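Local coordinates for leucine-rich repeat protein (Bacteroides thetaiotaomicron, PDB 4ECN), which is of unknown function but, as an extracellular leucine-rich repeat protein carrying DUF4458 domains, probably binds other proteins, at residues A[86-91]-A[208-213]; A[131-136]-A[244-249]; A[643-648]-A[674-679]; A[668-673]-A[690-695]. All coordinates share one frame; numbering follows the deposited sequence.

Contact 1 (A[86-91]-A[208-213]); sequences KIVGYY and AVWLPA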
loop_
_atom_site.group_PDB
_atom_site.type_symbol
_atom_site.label_atom_id
_atom_site.label_comp_id
_atom_site.label_asym_id
_atom_site.label_seq_id
_atom_site.Cartn_x
_atom_site.Cartn_y
_atom_site.Cartn_z
ATOM N N LYS A 86 42.366 12.712 -11.746
ATOM C CA LYS A 86 41.864 12.325 -10.438
ATOM C C LYS A 86 43.058 12.125 -9.524
ATOM O O LYS A 86 43.932 11.322 -9.849
ATOM C CB LYS A 86 40.969 11.068 -10.513
ATOM C CG LYS A 86 40.259 10.738 -9.184
ATOM C CD LYS A 86 39.698 9.307 -9.084
ATOM C CE LYS A 86 40.762 8.236 -8.947
ATOM N NZ LYS A 86 40.166 6.884 -8.809
ATOM N N ILE A 87 43.130 12.910 -8.423
ATOM C CA ILE A 87 44.168 12.809 -7.385
ATOM C C ILE A 87 43.891 11.533 -6.590
ATOM O O ILE A 87 42.746 11.326 -6.156
ATOM C CB ILE A 87 44.226 14.067 -6.459
ATOM C CG1 ILE A 87 44.281 15.390 -7.239
ATOM C CG2 ILE A 87 45.371 13.965 -5.431
ATOM C CD1 ILE A 87 43.843 16.632 -6.380
ATOM N N VAL A 88 44.915 10.670 -6.425
ATOM C CA VAL A 88 44.777 9.418 -5.669
ATOM C C VAL A 88 45.165 9.700 -4.205
ATOM O O VAL A 88 44.478 9.265 -3.272
ATOM C CB VAL A 88 45.597 8.248 -6.276
ATOM C CG1 VAL A 88 45.196 6.918 -5.638
ATOM C CG2 VAL A 88 45.407 8.172 -7.782
ATOM N N GLY A 89 46.246 10.462 -4.049
ATOM C CA GLY A 89 46.793 10.877 -2.767
ATOM C C GLY A 89 48.049 11.689 -2.965
ATOM O O GLY A 89 48.464 11.925 -4.104
ATOM N N TYR A 90 48.657 12.124 -1.859
ATOM C CA TYR A 90 49.865 12.935 -1.911
ATOM C C TYR A 90 50.749 12.705 -0.688
ATOM O O TYR A 90 50.265 12.315 0.375
ATOM C CB TYR A 90 49.518 14.437 -2.030
ATOM C CG TYR A 90 48.741 15.019 -0.864
ATOM C CD1 TYR A 90 49.398 15.542 0.251
ATOM C CD2 TYR A 90 47.352 15.119 -0.907
ATOM C CE1 TYR A 90 48.685 16.090 1.318
ATOM C CE2 TYR A 90 46.631 15.656 0.158
ATOM C CZ TYR A 90 47.301 16.151 1.263
ATOM O OH TYR A 90 46.585 16.694 2.299
ATOM N N TYR A 91 52.050 12.984 -0.847
ATOM C CA TYR A 91 53.031 12.870 0.226
ATOM C C TYR A 91 53.700 14.214 0.422
ATOM O O TYR A 91 54.013 14.874 -0.565
ATOM C CB TYR A 91 54.101 11.768 -0.045
ATOM C CG TYR A 91 53.602 10.428 -0.564
ATOM C CD1 TYR A 91 53.471 10.193 -1.933
ATOM C CD2 TYR A 91 53.372 9.362 0.303
ATOM C CE1 TYR A 91 53.043 8.955 -2.422
ATOM C CE2 TYR A 91 52.953 8.114 -0.176
ATOM C CZ TYR A 91 52.796 7.914 -1.541
ATOM O OH TYR A 91 52.368 6.706 -2.045
ATOM N N ALA A 208 50.193 2.002 -4.674
ATOM C CA ALA A 208 49.761 2.018 -3.276
ATOM C C ALA A 208 48.445 2.750 -3.118
ATOM O O ALA A 208 48.133 3.634 -3.921
ATOM C CB ALA A 208 50.813 2.672 -2.404
ATOM N N VAL A 209 47.667 2.388 -2.082
ATOM C CA VAL A 209 46.395 3.036 -1.789
ATOM C C VAL A 209 46.529 3.689 -0.427
ATOM O O VAL A 209 47.436 3.336 0.301
ATOM C CB VAL A 209 45.183 2.073 -1.885
ATOM C CG1 VAL A 209 45.119 1.421 -3.257
ATOM C CG2 VAL A 209 45.189 1.015 -0.783
ATOM N N TRP A 210 45.676 4.671 -0.107
ATOM C CA TRP A 210 45.710 5.374 1.178
ATOM C C TRP A 210 44.591 4.893 2.068
ATOM O O TRP A 210 43.422 5.188 1.794
ATOM C CB TRP A 210 45.616 6.910 1.010
ATOM C CG TRP A 210 46.887 7.577 0.589
ATOM C CD1 TRP A 210 47.768 8.243 1.388
ATOM C CD2 TRP A 210 47.416 7.646 -0.739
ATOM N NE1 TRP A 210 48.836 8.691 0.644
ATOM C CE2 TRP A 210 48.645 8.339 -0.666
ATOM C CE3 TRP A 210 46.978 7.167 -1.989
ATOM C CZ2 TRP A 210 49.436 8.577 -1.795
ATOM C CZ3 TRP A 210 47.773 7.390 -3.106
ATOM C CH2 TRP A 210 48.984 8.091 -3.006
ATOM N N LEU A 211 44.945 4.163 3.144
ATOM C CA LEU A 211 43.994 3.671 4.145
ATOM C C LEU A 211 44.215 4.331 5.499
ATOM O O LEU A 211 45.366 4.535 5.873
ATOM C CB LEU A 211 44.100 2.145 4.323
ATOM C CG LEU A 211 43.654 1.233 3.198
ATOM C CD1 LEU A 211 43.928 -0.194 3.568
ATOM C CD2 LEU A 211 42.171 1.391 2.889
ATOM N N PRO A 212 43.173 4.609 6.310
ATOM C CA PRO A 212 43.454 5.127 7.671
ATOM C C PRO A 212 44.242 4.086 8.492
ATOM O O PRO A 212 44.084 2.879 8.268
ATOM C CB PRO A 212 42.057 5.384 8.265
ATOM C CG PRO A 212 41.095 5.299 7.122
ATOM C CD PRO A 212 41.722 4.437 6.071
ATOM N N ALA A 213 45.121 4.532 9.406
ATOM C CA ALA A 213 45.878 3.600 10.240
ATOM C C ALA A 213 44.923 2.734 11.058
ATOM O O ALA A 213 43.937 3.224 11.613
ATOM C CB ALA A 213 46.835 4.347 11.149
#
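Trp210 lays its indole over the backbone of strand 83-93, with Gly89 beneath one face: Gly89 CA lies 3.4 Å from the centroid of the six-membered ring, 7° off its normal, a clear CH-pi contact. Tyr90 N sits below the same face, nearer the rim. A side chain on Gly89 would point straight into the indole, so the missing CB is what lets the ring come down flat on the chain. Val88 and Tyr91 touch the six-membered ring at CZ3 and CZ2, to either side of CH2. From Val88, CG1 reaches Trp210 CZ3 at 3.6 Å; it is the branch set anti to the backbone N (chi1 -168°). From Tyr91, the ring presents a face to Trp210 CZ2, which approaches Tyr91 CZ to 3.4 Å, but the two ring planes are 46° apart and the pair is oblique. No hydrogen bond crosses. Were Trp210 replaced by an alanine, Gly89 would probably lose its aromatic cover and Tyr91 one of the walls that limit its ring. Thr132 and Val47 also touch the indole. Strands 83-93 and 202-212 belong to different sheets, and this is beta-sheet packing between two DUF4458 domains of the transthyretin clan.

Contact 2 (A[131-136]-A[244-249]); sequences GTVTFK and FTVIDN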
loop_
_atom_site.group_PDB
_atom_site.type_symbol
_atom_site.label_atom_id
_atom_site.label_comp_id
_atom_site.label_asym_id
_atom_site.label_seq_id
_atom_site.Cartn_x
_atom_site.Cartn_y
_atom_site.Cartn_z
ATOM N N GLY A 131 48.088 5.737 6.296
ATOM C CA GLY A 131 49.278 5.034 5.843
ATOM C C GLY A 131 48.996 4.578 4.423
ATOM O O GLY A 131 47.934 4.919 3.882
ATOM N N THR A 132 49.923 3.822 3.791
ATOM C CA THR A 132 49.700 3.338 2.418
ATOM C C THR A 132 49.853 1.798 2.379
ATOM O O THR A 132 50.456 1.218 3.280
ATOM C CB THR A 132 50.593 4.046 1.389
ATOM O OG1 THR A 132 51.957 3.959 1.785
ATOM C CG2 THR A 132 50.198 5.512 1.191
ATOM N N VAL A 133 49.236 1.138 1.375
ATOM C CA VAL A 133 49.195 -0.327 1.275
ATOM C C VAL A 133 49.335 -0.805 -0.168
ATOM O O VAL A 133 48.846 -0.159 -1.094
ATOM C CB VAL A 133 47.853 -0.860 1.886
ATOM C CG1 VAL A 133 47.471 -2.242 1.363
ATOM C CG2 VAL A 133 47.914 -0.883 3.407
ATOM N N THR A 134 49.960 -1.982 -0.329
ATOM C CA THR A 134 50.075 -2.729 -1.579
ATOM C C THR A 134 49.561 -4.124 -1.310
ATOM O O THR A 134 49.743 -4.646 -0.205
ATOM C CB THR A 134 51.493 -2.736 -2.154
ATOM O OG1 THR A 134 52.389 -3.260 -1.167
ATOM C CG2 THR A 134 51.938 -1.373 -2.640
ATOM N N PHE A 135 48.928 -4.733 -2.309
ATOM C CA PHE A 135 48.357 -6.066 -2.162
ATOM C C PHE A 135 49.183 -7.108 -2.899
ATOM O O PHE A 135 49.917 -6.790 -3.842
ATOM C CB PHE A 135 46.904 -6.074 -2.671
ATOM C CG PHE A 135 46.048 -5.131 -1.863
ATOM C CD1 PHE A 135 45.455 -5.550 -0.677
ATOM C CD2 PHE A 135 45.920 -3.796 -2.229
ATOM C CE1 PHE A 135 44.718 -4.662 0.101
ATOM C CE2 PHE A 135 45.174 -2.913 -1.450
ATOM C CZ PHE A 135 44.571 -3.354 -0.304
ATOM N N LYS A 136 49.074 -8.348 -2.422
ATOM C CA LYS A 136 49.714 -9.528 -2.961
ATOM C C LYS A 136 48.652 -10.599 -3.070
ATOM O O LYS A 136 48.144 -11.103 -2.049
ATOM C CB LYS A 136 50.894 -9.944 -2.081
ATOM C CG LYS A 136 51.627 -11.214 -2.493
ATOM C CD LYS A 136 52.440 -11.713 -1.294
ATOM C CE LYS A 136 53.253 -12.962 -1.524
ATOM N NZ LYS A 136 54.419 -12.697 -2.401
ATOM N N PHE A 244 46.283 -7.539 8.195
ATOM C CA PHE A 244 47.399 -6.650 7.964
ATOM C C PHE A 244 47.163 -5.391 8.766
ATOM O O PHE A 244 46.020 -5.102 9.133
ATOM C CB PHE A 244 47.604 -6.369 6.477
ATOM C CG PHE A 244 46.480 -5.673 5.748
ATOM C CD1 PHE A 244 45.449 -6.403 5.164
ATOM C CD2 PHE A 244 46.501 -4.294 5.558
ATOM C CE1 PHE A 244 44.444 -5.764 4.443
ATOM C CE2 PHE A 244 45.493 -3.655 4.828
ATOM C CZ PHE A 244 44.485 -4.396 4.260
ATOM N N THR A 245 48.230 -4.659 9.076
ATOM C CA THR A 245 48.088 -3.462 9.890
ATOM C C THR A 245 48.703 -2.272 9.137
ATOM O O THR A 245 49.779 -2.406 8.556
ATOM C CB THR A 245 48.741 -3.714 11.266
ATOM O OG1 THR A 245 48.254 -4.955 11.808
ATOM C CG2 THR A 245 48.519 -2.575 12.253
ATOM N N VAL A 246 47.997 -1.119 9.142
ATOM C CA VAL A 246 48.436 0.134 8.519
ATOM C C VAL A 246 48.982 1.051 9.616
ATOM O O VAL A 246 48.324 1.249 10.644
ATOM C CB VAL A 246 47.301 0.811 7.713
ATOM C CG1 VAL A 246 47.741 2.148 7.144
ATOM C CG2 VAL A 246 46.786 -0.095 6.603
ATOM N N ILE A 247 50.189 1.597 9.391
ATOM C CA ILE A 247 50.866 2.498 10.329
ATOM C C ILE A 247 50.866 3.893 9.744
ATOM O O ILE A 247 51.090 4.029 8.544
ATOM C CB ILE A 247 52.318 2.005 10.650
ATOM C CG1 ILE A 247 52.407 0.489 11.006
ATOM C CG2 ILE A 247 53.029 2.891 11.678
ATOM C CD1 ILE A 247 51.564 -0.018 12.179
ATOM N N ASP A 248 50.661 4.919 10.592
ATOM C CA ASP A 248 50.638 6.338 10.215
ATOM C C ASP A 248 51.910 6.761 9.455
ATOM O O ASP A 248 53.035 6.506 9.910
ATOM C CB ASP A 248 50.472 7.232 11.467
ATOM C CG ASP A 248 50.345 8.739 11.220
ATOM O OD1 ASP A 248 49.928 9.134 10.099
ATOM O OD2 ASP A 248 50.561 9.517 12.176
ATOM N N ASN A 249 51.695 7.392 8.269
ATOM C CA ASN A 249 52.672 7.964 7.315
ATOM C C ASN A 249 53.747 6.916 6.870
ATOM O O ASN A 249 54.786 7.297 6.321
ATOM C CB ASN A 249 53.341 9.232 7.907
ATOM C CG ASN A 249 52.358 10.361 8.266
ATOM O OD1 ASN A 249 51.214 10.450 7.767
ATOM N ND2 ASN A 249 52.787 11.264 9.145
#
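Val246 pushes its CG1 branch into the hollow left by Gly131, coming within 3.5 Å of Gly131 CA. The glycine makes that dent: a CB on it would point at this methyl and at the carbonyl of Ile247. That carbonyl borders the same hollow, beside the methyl, with Ile247 O 3.4 Å from Gly131 CA in a CA-H...O contact.

Further along, the bump belongs to strand 130-139. Val133 drives CG2 into the notch between Val246 and Phe244, where it meets Val246 CG2 at 3.5 Å and Phe244 CE2 at 3.9 Å. The two branches of Val246 thus do separate jobs, CG1 filling the glycine dent and CG2 walling the notch. Phe244 is turned so that CG lies between its backbone N and carbonyl carbon (chi1 62°), which carries the ring across toward Val133 and Phe135. Phe135 CE1 comes 4.2 Å from Phe244 CZ, obliquely. On its own strand, Val133 CG1 lies over one face of Phe135, so the valine packs both across the gap and along the strand.

The two strands run at 148° with axes 7.8 Å apart, as layers facing each other and not as bonded neighbours. Strand 130-139 pairs with 202-212 and 251-259, while 244-246 pairs with 214-227; Val160, Val162 and Val218 continue the apolar filling round the phenylalanines, between the layers of this second DUF4458 domain.

Contact 3 (A[643-648]-A[674-679]); sequences VYVMGS and NASTVT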
loop_
_atom_site.group_PDB
_atom_site.type_symbol
_atom_site.label_atom_id
_atom_site.label_comp_id
_atom_site.label_asym_id
_atom_site.label_seq_id
_atom_site.Cartn_x
_atom_site.Cartn_y
_atom_site.Cartn_z
ATOM N N VAL A 643 -30.546 -21.603 3.581
ATOM C CA VAL A 643 -30.090 -21.938 4.930
ATOM C C VAL A 643 -28.996 -20.953 5.385
ATOM O O VAL A 643 -28.815 -20.778 6.588
ATOM C CB VAL A 643 -29.577 -23.402 4.970
ATOM C CG1 VAL A 643 -29.521 -23.917 6.402
ATOM C CG2 VAL A 643 -30.456 -24.316 4.119
ATOM N N TYR A 644 -28.243 -20.351 4.438
ATOM C CA TYR A 644 -27.186 -19.407 4.794
ATOM C C TYR A 644 -27.765 -17.990 4.741
ATOM O O TYR A 644 -28.405 -17.604 3.758
ATOM C CB TYR A 644 -25.894 -19.538 3.925
ATOM C CG TYR A 644 -24.865 -18.475 4.277
ATOM C CD1 TYR A 644 -24.212 -18.490 5.509
ATOM C CD2 TYR A 644 -24.657 -17.370 3.446
ATOM C CE1 TYR A 644 -23.361 -17.450 5.897
ATOM C CE2 TYR A 644 -23.790 -16.332 3.817
ATOM C CZ TYR A 644 -23.140 -16.381 5.044
ATOM O OH TYR A 644 -22.279 -15.378 5.442
ATOM N N VAL A 645 -27.519 -17.214 5.799
ATOM C CA VAL A 645 -28.038 -15.857 5.874
ATOM C C VAL A 645 -26.876 -14.877 5.740
ATOM O O VAL A 645 -26.054 -14.740 6.662
ATOM C CB VAL A 645 -28.862 -15.622 7.186
ATOM C CG1 VAL A 645 -29.341 -14.183 7.302
ATOM C CG2 VAL A 645 -30.044 -16.580 7.270
HETATM N N MSE A 646 -26.839 -14.169 4.586
HETATM C CA MSE A 646 -25.867 -13.102 4.287
HETATM C C MSE A 646 -25.929 -12.004 5.342
HETATM O O MSE A 646 -26.975 -11.823 5.974
HETATM C CB MSE A 646 -26.129 -12.484 2.910
HETATM C CG MSE A 646 -26.179 -13.483 1.773
HETATM SE SE MSE A 646 -26.533 -12.545 0.089
HETATM C CE MSE A 646 -28.352 -11.818 0.438
ATOM N N GLY A 647 -24.830 -11.287 5.534
ATOM C CA GLY A 647 -24.793 -10.192 6.496
ATOM C C GLY A 647 -25.665 -9.015 6.087
ATOM O O GLY A 647 -26.392 -8.462 6.928
ATOM N N SER A 648 -25.623 -8.633 4.782
ATOM C CA SER A 648 -26.384 -7.486 4.307
ATOM C C SER A 648 -26.423 -7.292 2.758
ATOM O O SER A 648 -25.550 -7.773 2.023
ATOM C CB SER A 648 -25.773 -6.217 4.895
ATOM O OG SER A 648 -24.388 -6.103 4.597
ATOM N N ASN A 674 -32.026 -13.378 1.666
ATOM C CA ASN A 674 -31.461 -14.083 2.812
ATOM C C ASN A 674 -30.341 -13.223 3.428
ATOM O O ASN A 674 -29.164 -13.516 3.253
ATOM C CB ASN A 674 -30.966 -15.463 2.392
ATOM C CG ASN A 674 -29.997 -15.453 1.230
ATOM O OD1 ASN A 674 -30.299 -14.999 0.124
ATOM N ND2 ASN A 674 -28.810 -15.968 1.462
ATOM N N ALA A 675 -30.714 -12.133 4.125
ATOM C CA ALA A 675 -29.770 -11.189 4.718
ATOM C C ALA A 675 -30.338 -10.543 5.968
ATOM O O ALA A 675 -31.526 -10.204 6.008
ATOM C CB ALA A 675 -29.396 -10.113 3.714
ATOM N N SER A 676 -29.466 -10.358 6.989
ATOM C CA SER A 676 -29.829 -9.781 8.281
ATOM C C SER A 676 -30.133 -8.295 8.161
ATOM O O SER A 676 -31.059 -7.836 8.808
ATOM C CB SER A 676 -28.710 -9.998 9.291
ATOM O OG SER A 676 -28.367 -11.374 9.383
ATOM N N THR A 677 -29.374 -7.547 7.328
ATOM C CA THR A 677 -29.572 -6.109 7.133
ATOM C C THR A 677 -29.888 -5.817 5.653
ATOM O O THR A 677 -29.225 -6.321 4.739
ATOM C CB THR A 677 -28.354 -5.303 7.622
ATOM O OG1 THR A 677 -28.128 -5.561 9.015
ATOM C CG2 THR A 677 -28.528 -3.810 7.425
ATOM N N VAL A 678 -30.936 -5.000 5.436
ATOM C CA VAL A 678 -31.390 -4.585 4.107
ATOM C C VAL A 678 -31.410 -3.072 4.110
ATOM O O VAL A 678 -32.114 -2.486 4.933
ATOM C CB VAL A 678 -32.747 -5.211 3.700
ATOM C CG1 VAL A 678 -33.234 -4.645 2.373
ATOM C CG2 VAL A 678 -32.642 -6.730 3.629
ATOM N N THR A 679 -30.562 -2.442 3.254
ATOM C CA THR A 679 -30.477 -0.989 3.193
ATOM C C THR A 679 -31.185 -0.515 1.958
ATOM O O THR A 679 -30.788 -0.857 0.842
ATOM C CB THR A 679 -29.036 -0.492 3.238
ATOM O OG1 THR A 679 -28.293 -1.194 4.241
ATOM C CG2 THR A 679 -28.952 1.030 3.409
HETATM O O HOH W 1 -25.556 -13.004 9.330
#
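Asn674 reaches back with its side-chain amide to grip the chain just before strand 646-650. ND2 donates to Tyr644 O over 2.8 Å in a fairly straight bond (158° at the hydrogen), and the acceptor lies in the amide plane. The torsion that allows this places CG between the backbone N and the carbonyl carbon (chi1 54°). The backbone of the same residue takes a second bond, Met646 N to Asn674 O at 2.8 Å. Ser676 N to Met646 O continues the parallel pairing on this tight side; where both chains turn a corner, at 647 and 676, Thr677 N bonds Gly647 O, both 3.1 Å. Met646, a selenomethionine, bends at chi3 so that CE rests 3.8 Å from Ala675 CB. If an alanine stood here in place of Asn674, Tyr644 O would probably lose its side-chain donor and Met646 part of the wall it packs on.

The opposite margin is looser. Val645 CG1 only brushes Ser676 OG at 3.6 Å, and both residues are partly exposed. A water there donates to Val645 O and also bonds Ser676 OG, 3.2 Å from each.

In the parallel sheet of the repeat solenoid, 675-679 lies between 646-650 and 701-703. Ser648 bonds back to Leu624 of the preceding strand, and Ser676 continues the pairing to Thr701 of the next.

Contact 4 (A[668-673]-A[690-695]); sequences DDYKGI and TELFAT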
loop_
_atom_site.group_PDB
_atom_site.type_symbol
_atom_site.label_atom_id
_atom_site.label_comp_id
_atom_site.label_asym_id
_atom_site.label_seq_id
_atom_site.Cartn_x
_atom_site.Cartn_y
_atom_site.Cartn_z
ATOM N N ASP A 668 -45.746 -14.032 -6.592
ATOM C CA ASP A 668 -45.670 -15.493 -6.611
ATOM C C ASP A 668 -44.274 -15.987 -7.059
ATOM O O ASP A 668 -43.848 -17.071 -6.642
ATOM C CB ASP A 668 -46.760 -16.042 -7.543
ATOM C CG ASP A 668 -48.116 -15.396 -7.294
ATOM O OD1 ASP A 668 -48.683 -15.600 -6.188
ATOM O OD2 ASP A 668 -48.579 -14.622 -8.173
ATOM N N ASP A 669 -43.566 -15.184 -7.880
ATOM C CA ASP A 669 -42.219 -15.491 -8.370
ATOM C C ASP A 669 -41.121 -14.943 -7.453
ATOM O O ASP A 669 -39.989 -15.439 -7.513
ATOM C CB ASP A 669 -42.014 -14.913 -9.776
ATOM C CG ASP A 669 -42.785 -15.580 -10.897
ATOM O OD1 ASP A 669 -43.140 -16.780 -10.753
ATOM O OD2 ASP A 669 -42.982 -14.928 -11.943
ATOM N N TYR A 670 -41.438 -13.913 -6.621
ATOM C CA TYR A 670 -40.464 -13.270 -5.732
ATOM C C TYR A 670 -40.022 -14.247 -4.618
ATOM O O TYR A 670 -40.875 -14.833 -3.934
ATOM C CB TYR A 670 -41.020 -11.973 -5.148
ATOM C CG TYR A 670 -39.953 -11.160 -4.450
ATOM C CD1 TYR A 670 -38.833 -10.706 -5.139
ATOM C CD2 TYR A 670 -40.074 -10.819 -3.114
ATOM C CE1 TYR A 670 -37.834 -9.979 -4.495
ATOM C CE2 TYR A 670 -39.092 -10.079 -2.463
ATOM C CZ TYR A 670 -37.975 -9.654 -3.157
ATOM O OH TYR A 670 -37.004 -8.931 -2.505
ATOM N N LYS A 671 -38.671 -14.436 -4.486
ATOM C CA LYS A 671 -37.974 -15.376 -3.574
ATOM C C LYS A 671 -37.448 -14.743 -2.260
ATOM O O LYS A 671 -36.933 -15.468 -1.410
ATOM C CB LYS A 671 -36.746 -16.002 -4.290
ATOM C CG LYS A 671 -37.023 -16.807 -5.567
ATOM C CD LYS A 671 -35.733 -17.253 -6.306
ATOM C CE LYS A 671 -34.962 -16.140 -7.016
ATOM N NZ LYS A 671 -33.688 -16.605 -7.640
ATOM N N GLY A 672 -37.527 -13.423 -2.128
ATOM C CA GLY A 672 -37.031 -12.708 -0.951
ATOM C C GLY A 672 -35.521 -12.556 -0.912
ATOM O O GLY A 672 -34.843 -12.859 -1.899
ATOM N N ILE A 673 -34.983 -12.083 0.238
ATOM C CA ILE A 673 -33.548 -11.848 0.477
ATOM C C ILE A 673 -33.100 -12.570 1.760
ATOM O O ILE A 673 -33.680 -12.346 2.832
ATOM C CB ILE A 673 -33.199 -10.318 0.574
ATOM C CG1 ILE A 673 -33.889 -9.450 -0.520
ATOM C CG2 ILE A 673 -31.671 -10.077 0.653
ATOM C CD1 ILE A 673 -33.678 -7.968 -0.407
ATOM N N THR A 690 -43.533 -4.933 1.884
ATOM C CA THR A 690 -44.218 -6.115 2.446
ATOM C C THR A 690 -43.632 -7.416 1.842
ATOM O O THR A 690 -43.428 -8.411 2.544
ATOM C CB THR A 690 -45.730 -5.997 2.152
ATOM O OG1 THR A 690 -46.201 -4.743 2.648
ATOM C CG2 THR A 690 -46.543 -7.136 2.746
ATOM N N GLU A 691 -43.333 -7.353 0.537
ATOM C CA GLU A 691 -42.719 -8.366 -0.318
ATOM C C GLU A 691 -41.547 -9.063 0.360
ATOM O O GLU A 691 -41.291 -10.228 0.075
ATOM C CB GLU A 691 -42.211 -7.701 -1.607
ATOM C CG GLU A 691 -43.173 -6.676 -2.199
ATOM C CD GLU A 691 -42.992 -5.228 -1.789
ATOM O OE1 GLU A 691 -41.947 -4.640 -2.149
ATOM O OE2 GLU A 691 -43.939 -4.647 -1.211
ATOM N N LEU A 692 -40.806 -8.338 1.212
ATOM C CA LEU A 692 -39.665 -8.880 1.921
ATOM C C LEU A 692 -40.104 -9.802 3.062
ATOM O O LEU A 692 -39.524 -10.853 3.260
ATOM C CB LEU A 692 -38.815 -7.741 2.473
ATOM C CG LEU A 692 -38.145 -6.804 1.471
ATOM C CD1 LEU A 692 -37.443 -5.648 2.188
ATOM C CD2 LEU A 692 -37.154 -7.535 0.611
ATOM N N PHE A 693 -41.137 -9.424 3.790
ATOM C CA PHE A 693 -41.625 -10.151 4.945
ATOM C C PHE A 693 -42.498 -11.330 4.508
ATOM O O PHE A 693 -42.322 -12.451 5.010
ATOM C CB PHE A 693 -42.383 -9.170 5.855
ATOM C CG PHE A 693 -41.448 -8.065 6.300
ATOM C CD1 PHE A 693 -40.500 -8.294 7.296
ATOM C CD2 PHE A 693 -41.434 -6.839 5.645
ATOM C CE1 PHE A 693 -39.583 -7.305 7.653
ATOM C CE2 PHE A 693 -40.518 -5.850 6.003
ATOM C CZ PHE A 693 -39.613 -6.078 7.021
ATOM N N ALA A 694 -43.384 -11.091 3.524
ATOM C CA ALA A 694 -44.258 -12.097 2.943
ATOM C C ALA A 694 -43.448 -13.283 2.438
ATOM O O ALA A 694 -43.928 -14.406 2.531
ATOM C CB ALA A 694 -45.062 -11.489 1.818
ATOM N N THR A 695 -42.194 -13.051 1.990
ATOM C CA THR A 695 -41.306 -14.101 1.465
ATOM C C THR A 695 -40.385 -14.712 2.571
ATOM O O THR A 695 -39.476 -15.497 2.258
ATOM C CB THR A 695 -40.456 -13.571 0.308
ATOM O OG1 THR A 695 -39.820 -12.360 0.687
ATOM C CG2 THR A 695 -41.252 -13.335 -0.921
#
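Tyr670, in the loop before strand 675-679, packs against Glu691, Leu692 and Thr695 of the weakly bonded helix about 690-694 and just after it. Its CB points toward the helix, and with CG anti to the backbone N (chi1 -169°) the ring continues that way. The first ring atom on the helix side, CD2, lies 3.5 Å from the methyl CG2 of Thr695. The next, CE2, comes within 3.4 Å of Glu691 O, which sits at the ring edge in its plane, so ring C-H groups face a carbonyl oxygen. At the tip, OH rests 3.4 Å from Leu692 CD2. Meanwhile the loop curls back over the ring: Gly672 N stands 3.6 Å above the plane, over its centre.

Thr695 fills the space beside Gly672, its OG1 3.3 Å from Gly672 CA. That hydroxyl turns back toward the carbonyls of Glu691 and Leu692. Leu692 CD2 has a second neighbour in Ile673 CD1 at 3.6 Å, so one methyl is shared by the tyrosine hydroxyl and the isoleucine. No hydrogen bond joins the two segments directly.

A link through Ser697 OG helps instead, since it bonds both Ile673 N and Leu692 O. Asn636 bonds the loop at Asp669 O and Lys671 N. The helix follows strand 675-679 and precedes 701-703, while Ile673 touches Met646 and Val649 of strand 646-650.

The four contacts fall into two pairs on opposite sides of the chain's centre. Contacts 1 and 2 have centres 10 Å apart and both reach one sheet: strands 202-212 and 130-139 run side by side, with probable hydrogen bonds from Val209 N to Val133 O and from Gly131 N to Leu211 O. Contact 1 joins the two DUF4458 regions, while contact 2 lies within the second. Contacts 3 and 4, centres 14 Å apart, meet where Met646 CE packs on Ile673 CG2 at 3.8 Å, joining the strand pair to the loop and helix of the solenoid. Contact 1 is about 67 Å from contact 3 at the nearest atoms. The sodium ligands Gln314 and Val317 belong to none of the four.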